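Local atomic coordinates of hypothetical protein (Legionella pneumophila subsp. pneumophila, PDB entry 4G2A), a protein that is of unknown function but is a putative nutrient-binding protein that joins a strand-rich DUF4424 region to a helical YARHG domain. Residues 237-242 against 293-298; 272-277 against 300-305. All coordinates share one frame; numbering follows the deposited sequence.

Contact 1. Residues 237-242 against 293-298; sequences ISYVRY and KWWYVP. With SO4 (sulfate ion), chain M.
An aromatic cluster of Tyr-239, Trp-294 and Trp-295 joins the start of helix 236-250 to the loop that follows helix 284-291, with Val-240 packed beside it. Tyr-239 reaches both indoles. Its CG lies 3.7 Å from Trp-294 CZ2, and the benzene edge of that tryptophan is directed at the tyrosine face in an offset edge-to-face pair, the planes 60° apart. Toward the five-membered ring of Trp-295 the same phenol ring is turned only 30° out of parallel. The two are slid past each other, so that contact is made at the rims, with Tyr-239 CE2 3.5 Å from Trp-295 NE1. With CG trans to the backbone N, the tyrosine ring swings off the helix toward the two indoles.

Val-240, one residue further along the helix, supplies a CH-pi contact. Its CG2 stands over the six-membered ring of Trp-295, 3.6 Å from the centroid and 18° off the normal, while CB of Lys-293 covers the opposite face of the indole. Trp-295 is therefore held between a methyl of the helix and a methylene of its own loop. This loop falls within the YARHG range, and helix 236-250 directly follows strand 229-235, which places the cluster where the strand-rich part meets the helical domain. Thr-272 and Ala-275 of helix 263-275 also touch Trp-295.

No direct hydrogen bond joins the segments, but a water bridges their polar ends, 3.2 Å from Tyr-239 OH and accepting from Lys-293 NZ at 3.0 Å. On another side of the helix turn, the extended Arg-241 grips a sulfate ion, probably from the crystallisation liquor, through two hydrogen bonds, one from NH1 and one from NH2. The shorter runs from Arg-241 NH2 to sulfate O4, at 2.7 Å.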
# COMPACT_ATOMS: atom_id res chain seq x y z
N ILE A 237 -12.50 -8.31 -2.77
CA ILE A 237 -13.20 -8.05 -4.04
C ILE A 237 -12.20 -8.06 -5.21
O ILE A 237 -12.51 -8.66 -6.24
CB ILE A 237 -14.02 -6.72 -3.98
CG1 ILE A 237 -14.94 -6.63 -2.72
CG2 ILE A 237 -14.77 -6.45 -5.27
CD1 ILE A 237 -16.41 -6.68 -2.89
N SER A 238 -11.01 -7.42 -5.06
CA SER A 238 -10.01 -7.38 -6.13
C SER A 238 -9.51 -8.78 -6.50
O SER A 238 -9.24 -9.02 -7.68
CB SER A 238 -8.83 -6.48 -5.76
OG SER A 238 -9.23 -5.15 -5.53
N TYR A 239 -9.37 -9.69 -5.51
CA TYR A 239 -8.94 -11.05 -5.80
C TYR A 239 -9.99 -11.76 -6.67
O TYR A 239 -9.65 -12.30 -7.71
CB TYR A 239 -8.65 -11.86 -4.52
CG TYR A 239 -8.50 -13.33 -4.82
CD1 TYR A 239 -7.30 -13.84 -5.32
CD2 TYR A 239 -9.57 -14.21 -4.67
CE1 TYR A 239 -7.18 -15.19 -5.66
CE2 TYR A 239 -9.46 -15.55 -5.01
CZ TYR A 239 -8.25 -16.04 -5.49
OH TYR A 239 -8.14 -17.37 -5.82
N VAL A 240 -11.26 -11.72 -6.23
CA VAL A 240 -12.38 -12.37 -6.93
C VAL A 240 -12.58 -11.75 -8.33
O VAL A 240 -12.83 -12.49 -9.27
CB VAL A 240 -13.67 -12.34 -6.06
CG1 VAL A 240 -14.87 -12.94 -6.80
CG2 VAL A 240 -13.43 -13.07 -4.75
N ARG A 241 -12.42 -10.44 -8.48
CA ARG A 241 -12.60 -9.80 -9.78
C ARG A 241 -11.49 -10.14 -10.78
O ARG A 241 -11.79 -10.59 -11.88
CB ARG A 241 -12.72 -8.28 -9.63
CG ARG A 241 -14.05 -7.94 -9.01
CD ARG A 241 -14.34 -6.47 -8.95
NE ARG A 241 -15.67 -6.28 -8.38
CZ ARG A 241 -16.26 -5.10 -8.24
NH1 ARG A 241 -15.64 -3.99 -8.65
NH2 ARG A 241 -17.48 -5.01 -7.72
N TYR A 242 -10.24 -9.98 -10.40
CA TYR A 242 -9.15 -10.18 -11.33
C TYR A 242 -8.66 -11.62 -11.46
O TYR A 242 -8.11 -11.95 -12.51
CB TYR A 242 -7.99 -9.27 -10.96
CG TYR A 242 -8.31 -7.81 -11.21
CD1 TYR A 242 -8.97 -7.04 -10.25
CD2 TYR A 242 -7.97 -7.21 -12.41
CE1 TYR A 242 -9.23 -5.69 -10.47
CE2 TYR A 242 -8.23 -5.85 -12.64
CZ TYR A 242 -8.86 -5.10 -11.66
OH TYR A 242 -9.11 -3.77 -11.91
N LYS A 293 -12.58 -19.79 2.62
CA LYS A 293 -11.98 -18.81 1.71
C LYS A 293 -11.63 -17.56 2.49
O LYS A 293 -12.51 -16.99 3.15
CB LYS A 293 -12.91 -18.47 0.52
CG LYS A 293 -13.21 -19.62 -0.46
CD LYS A 293 -12.00 -20.08 -1.26
CE LYS A 293 -12.24 -21.41 -1.91
NZ LYS A 293 -11.12 -21.82 -2.80
N TRP A 294 -10.35 -17.13 2.44
CA TRP A 294 -9.85 -15.95 3.15
C TRP A 294 -10.59 -14.64 2.72
O TRP A 294 -10.74 -13.71 3.52
CB TRP A 294 -8.32 -15.79 2.93
CG TRP A 294 -7.94 -15.44 1.51
CD1 TRP A 294 -7.59 -16.30 0.52
CD2 TRP A 294 -7.88 -14.12 0.94
NE1 TRP A 294 -7.32 -15.61 -0.64
CE2 TRP A 294 -7.52 -14.27 -0.42
CE3 TRP A 294 -8.09 -12.82 1.44
CZ2 TRP A 294 -7.37 -13.18 -1.28
CZ3 TRP A 294 -8.01 -11.75 0.57
CH2 TRP A 294 -7.60 -11.92 -0.76
N TRP A 295 -10.99 -14.55 1.45
CA TRP A 295 -11.62 -13.34 0.91
C TRP A 295 -13.08 -13.20 1.29
O TRP A 295 -13.61 -12.08 1.26
CB TRP A 295 -11.48 -13.29 -0.61
CG TRP A 295 -11.76 -14.58 -1.32
CD1 TRP A 295 -10.85 -15.50 -1.73
CD2 TRP A 295 -13.04 -15.05 -1.76
NE1 TRP A 295 -11.48 -16.54 -2.38
CE2 TRP A 295 -12.82 -16.27 -2.45
CE3 TRP A 295 -14.35 -14.54 -1.69
CZ2 TRP A 295 -13.86 -16.98 -3.06
CZ3 TRP A 295 -15.38 -15.25 -2.29
CH2 TRP A 295 -15.13 -16.46 -2.96
N TYR A 296 -13.73 -14.34 1.63
CA TYR A 296 -15.12 -14.37 1.99
C TYR A 296 -15.34 -13.94 3.42
O TYR A 296 -14.80 -14.53 4.37
CB TYR A 296 -15.74 -15.75 1.74
CG TYR A 296 -17.19 -15.84 2.16
CD1 TYR A 296 -18.21 -15.32 1.35
CD2 TYR A 296 -17.55 -16.43 3.36
CE1 TYR A 296 -19.55 -15.42 1.73
CE2 TYR A 296 -18.88 -16.53 3.75
CZ TYR A 296 -19.88 -16.03 2.93
OH TYR A 296 -21.19 -16.12 3.33
N VAL A 297 -16.20 -12.94 3.55
CA VAL A 297 -16.65 -12.32 4.79
C VAL A 297 -18.17 -12.21 4.67
O VAL A 297 -18.64 -11.53 3.75
CB VAL A 297 -15.93 -10.95 5.03
CG1 VAL A 297 -16.61 -10.12 6.12
CG2 VAL A 297 -14.46 -11.15 5.36
N PRO A 298 -18.98 -12.90 5.51
CA PRO A 298 -20.44 -12.76 5.39
C PRO A 298 -20.88 -11.33 5.70
O PRO A 298 -20.41 -10.72 6.66
CB PRO A 298 -20.99 -13.77 6.42
CG PRO A 298 -19.84 -14.65 6.77
CD PRO A 298 -18.63 -13.78 6.64
S SO4 M . -18.78 -1.62 -8.88
O1 SO4 M . -19.82 -1.46 -9.91
O2 SO4 M . -17.46 -1.71 -9.54
O3 SO4 M . -18.80 -0.46 -7.97
O4 SO4 M . -19.05 -2.85 -8.12
O HOH W 1 -10.15 -19.35 -4.22

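Contact 2. Residues 272-277 against 300-305; sequences TIYAQY and PDYSDR
Tyr-302, in the loop before helix 309-321, lays its side chain against the C-terminal part of helix 263-275 and the residues after it, meeting Tyr-277 and Tyr-274 in turn. A near-trans chi1 of 174° carries the ring from CB toward the 272-277 segment. Beyond CB and CG, one long side of the ring makes the first contacts. Tyr-302 CD1 lies 3.7 Å from both the carbonyl O and CB of Tyr-277. CE1 is likewise 3.7 Å from that CB, which approaches the edge of the Tyr-302 ring close to its plane; Tyr-274 O lies near the same CE1, obliquely to the ring.

At the tip, the hydroxyl sits in the plane of the Tyr-274 ring and at its edge, with Tyr-302 OH 3.2 Å from Tyr-274 CD1. No hydrogen bond crosses between the segments. The hydroxyl instead donates to Asp-304 within its own loop, with Tyr-302 OH 2.8 Å from Asp-304 OD1, and it meets the carboxylate from above, 38° out of its plane. That bond ties Tyr-302 to the first residue of the 3-10 segment. Asp-304 OD1 also comes within 3.7 Å of Tyr-274 CE1, the ring and carboxylate planes being 76° apart. Just beside it, Ser-303 forms an ST turn, its OG accepting from Arg-305 N at 3.1 Å.

The Tyr-277 ring leads away from this loop, and its OH bonds to Asp-311 of helix 309-321 and to Arg-241 of helix 236-250. Tyr-274 packs on Leu-315 of helix 309-321, and Ile-273 faces that helix and helix 236-250, while Ala-275 rests on Phe-290 of helix 284-291: the contact lies at the C-terminal part of helix 263-275, amid the other helices of the YARHG region.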
# COMPACT_ATOMS: atom_id res chain seq x y z
N THR A 272 -19.45 -17.91 -6.26
CA THR A 272 -18.33 -17.01 -5.94
C THR A 272 -18.69 -15.57 -6.41
O THR A 272 -18.26 -14.59 -5.78
CB THR A 272 -17.06 -17.56 -6.61
OG1 THR A 272 -16.69 -18.74 -5.92
CG2 THR A 272 -15.87 -16.58 -6.61
N ILE A 273 -19.51 -15.46 -7.48
CA ILE A 273 -19.97 -14.19 -8.07
C ILE A 273 -20.76 -13.40 -7.01
O ILE A 273 -20.59 -12.18 -6.93
CB ILE A 273 -20.79 -14.43 -9.39
CG1 ILE A 273 -19.91 -15.06 -10.49
CG2 ILE A 273 -21.42 -13.13 -9.91
CD1 ILE A 273 -20.65 -15.66 -11.68
N TYR A 274 -21.53 -14.12 -6.16
CA TYR A 274 -22.36 -13.58 -5.09
C TYR A 274 -21.60 -13.49 -3.76
O TYR A 274 -21.85 -12.58 -2.98
CB TYR A 274 -23.58 -14.49 -4.88
CG TYR A 274 -24.44 -14.66 -6.11
CD1 TYR A 274 -25.46 -13.76 -6.40
CD2 TYR A 274 -24.30 -15.78 -6.93
CE1 TYR A 274 -26.29 -13.94 -7.50
CE2 TYR A 274 -25.11 -15.95 -8.06
CZ TYR A 274 -26.10 -15.03 -8.34
OH TYR A 274 -26.93 -15.18 -9.43
N ALA A 275 -20.70 -14.48 -3.47
CA ALA A 275 -19.87 -14.60 -2.26
C ALA A 275 -18.90 -13.43 -2.14
O ALA A 275 -18.47 -13.08 -1.05
CB ALA A 275 -19.10 -15.90 -2.28
N GLN A 276 -18.59 -12.83 -3.30
CA GLN A 276 -17.79 -11.63 -3.56
C GLN A 276 -18.31 -10.47 -2.69
O GLN A 276 -17.52 -9.67 -2.20
CB GLN A 276 -17.96 -11.28 -5.08
CG GLN A 276 -17.06 -10.17 -5.62
CD GLN A 276 -17.49 -9.61 -6.97
OE1 GLN A 276 -17.11 -8.49 -7.34
NE2 GLN A 276 -18.30 -10.34 -7.73
N TYR A 277 -19.65 -10.38 -2.52
CA TYR A 277 -20.31 -9.31 -1.77
C TYR A 277 -20.80 -9.76 -0.38
O TYR A 277 -21.46 -9.01 0.34
CB TYR A 277 -21.48 -8.75 -2.60
CG TYR A 277 -21.05 -8.29 -3.98
CD1 TYR A 277 -20.24 -7.16 -4.14
CD2 TYR A 277 -21.41 -9.00 -5.13
CE1 TYR A 277 -19.82 -6.74 -5.40
CE2 TYR A 277 -20.98 -8.60 -6.39
CZ TYR A 277 -20.20 -7.46 -6.52
OH TYR A 277 -19.78 -7.02 -7.75
N PRO A 300 -24.24 -9.05 6.41
CA PRO A 300 -25.69 -9.11 6.70
C PRO A 300 -26.52 -8.11 5.89
O PRO A 300 -27.73 -8.29 5.77
CB PRO A 300 -25.77 -8.80 8.20
CG PRO A 300 -24.36 -8.84 8.70
CD PRO A 300 -23.50 -8.47 7.55
N ASP A 301 -25.85 -7.09 5.32
CA ASP A 301 -26.45 -6.06 4.47
C ASP A 301 -26.37 -6.46 2.98
O ASP A 301 -26.64 -5.62 2.10
CB ASP A 301 -25.76 -4.70 4.72
CG ASP A 301 -25.81 -4.23 6.16
OD1 ASP A 301 -26.93 -4.16 6.73
OD2 ASP A 301 -24.74 -3.90 6.71
N TYR A 302 -26.06 -7.76 2.69
CA TYR A 302 -25.99 -8.25 1.31
C TYR A 302 -27.31 -8.05 0.59
O TYR A 302 -28.38 -8.19 1.19
CB TYR A 302 -25.56 -9.74 1.21
CG TYR A 302 -25.65 -10.25 -0.22
CD1 TYR A 302 -24.70 -9.89 -1.17
CD2 TYR A 302 -26.75 -11.00 -0.64
CE1 TYR A 302 -24.82 -10.30 -2.50
CE2 TYR A 302 -26.89 -11.39 -1.98
CZ TYR A 302 -25.91 -11.06 -2.90
OH TYR A 302 -26.00 -11.45 -4.20
N SER A 303 -27.21 -7.75 -0.72
CA SER A 303 -28.30 -7.58 -1.67
C SER A 303 -27.83 -7.96 -3.05
O SER A 303 -26.68 -7.67 -3.40
CB SER A 303 -28.81 -6.14 -1.68
OG SER A 303 -29.75 -5.96 -2.73
N ASP A 304 -28.72 -8.53 -3.86
CA ASP A 304 -28.41 -8.87 -5.24
C ASP A 304 -28.14 -7.59 -6.06
O ASP A 304 -27.45 -7.67 -7.07
CB ASP A 304 -29.52 -9.71 -5.88
CG ASP A 304 -29.55 -11.16 -5.39
OD1 ASP A 304 -28.47 -11.82 -5.41
OD2 ASP A 304 -30.65 -11.65 -5.03
N ARG A 305 -28.57 -6.40 -5.56
CA ARG A 305 -28.32 -5.07 -6.17
C ARG A 305 -26.82 -4.75 -6.26
O ARG A 305 -26.42 -3.92 -7.08
CB ARG A 305 -29.04 -3.94 -5.41
CG ARG A 305 -30.57 -4.03 -5.41
CD ARG A 305 -31.19 -3.67 -6.74
NE ARG A 305 -32.62 -3.38 -6.60
CZ ARG A 305 -33.33 -2.69 -7.48
NH1 ARG A 305 -32.76 -2.22 -8.59
NH2 ARG A 305 -34.62 -2.46 -7.27

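The centres of contacts 1 and 2 are 11 Å apart, on the same side of the chain's centre. Their segments alternate in sequence: 237-242, 272-277, 293-298, then 300-305. The last two belong to one connection between helices 284-291 and 309-321, whose earlier part packs on helix 236-250 and also touches helix 263-275, and whose later part packs on 272-277. The two earlier segments also meet directly: Arg-241 NE lies 2.8 Å from Gln-276 OE1, a probable hydrogen bond. Thus one long loop and a polar link from helix 236-250 to the 272-277 segment tie both contacts into the helical YARHG region, with contact 1 nearer the strand-rich part.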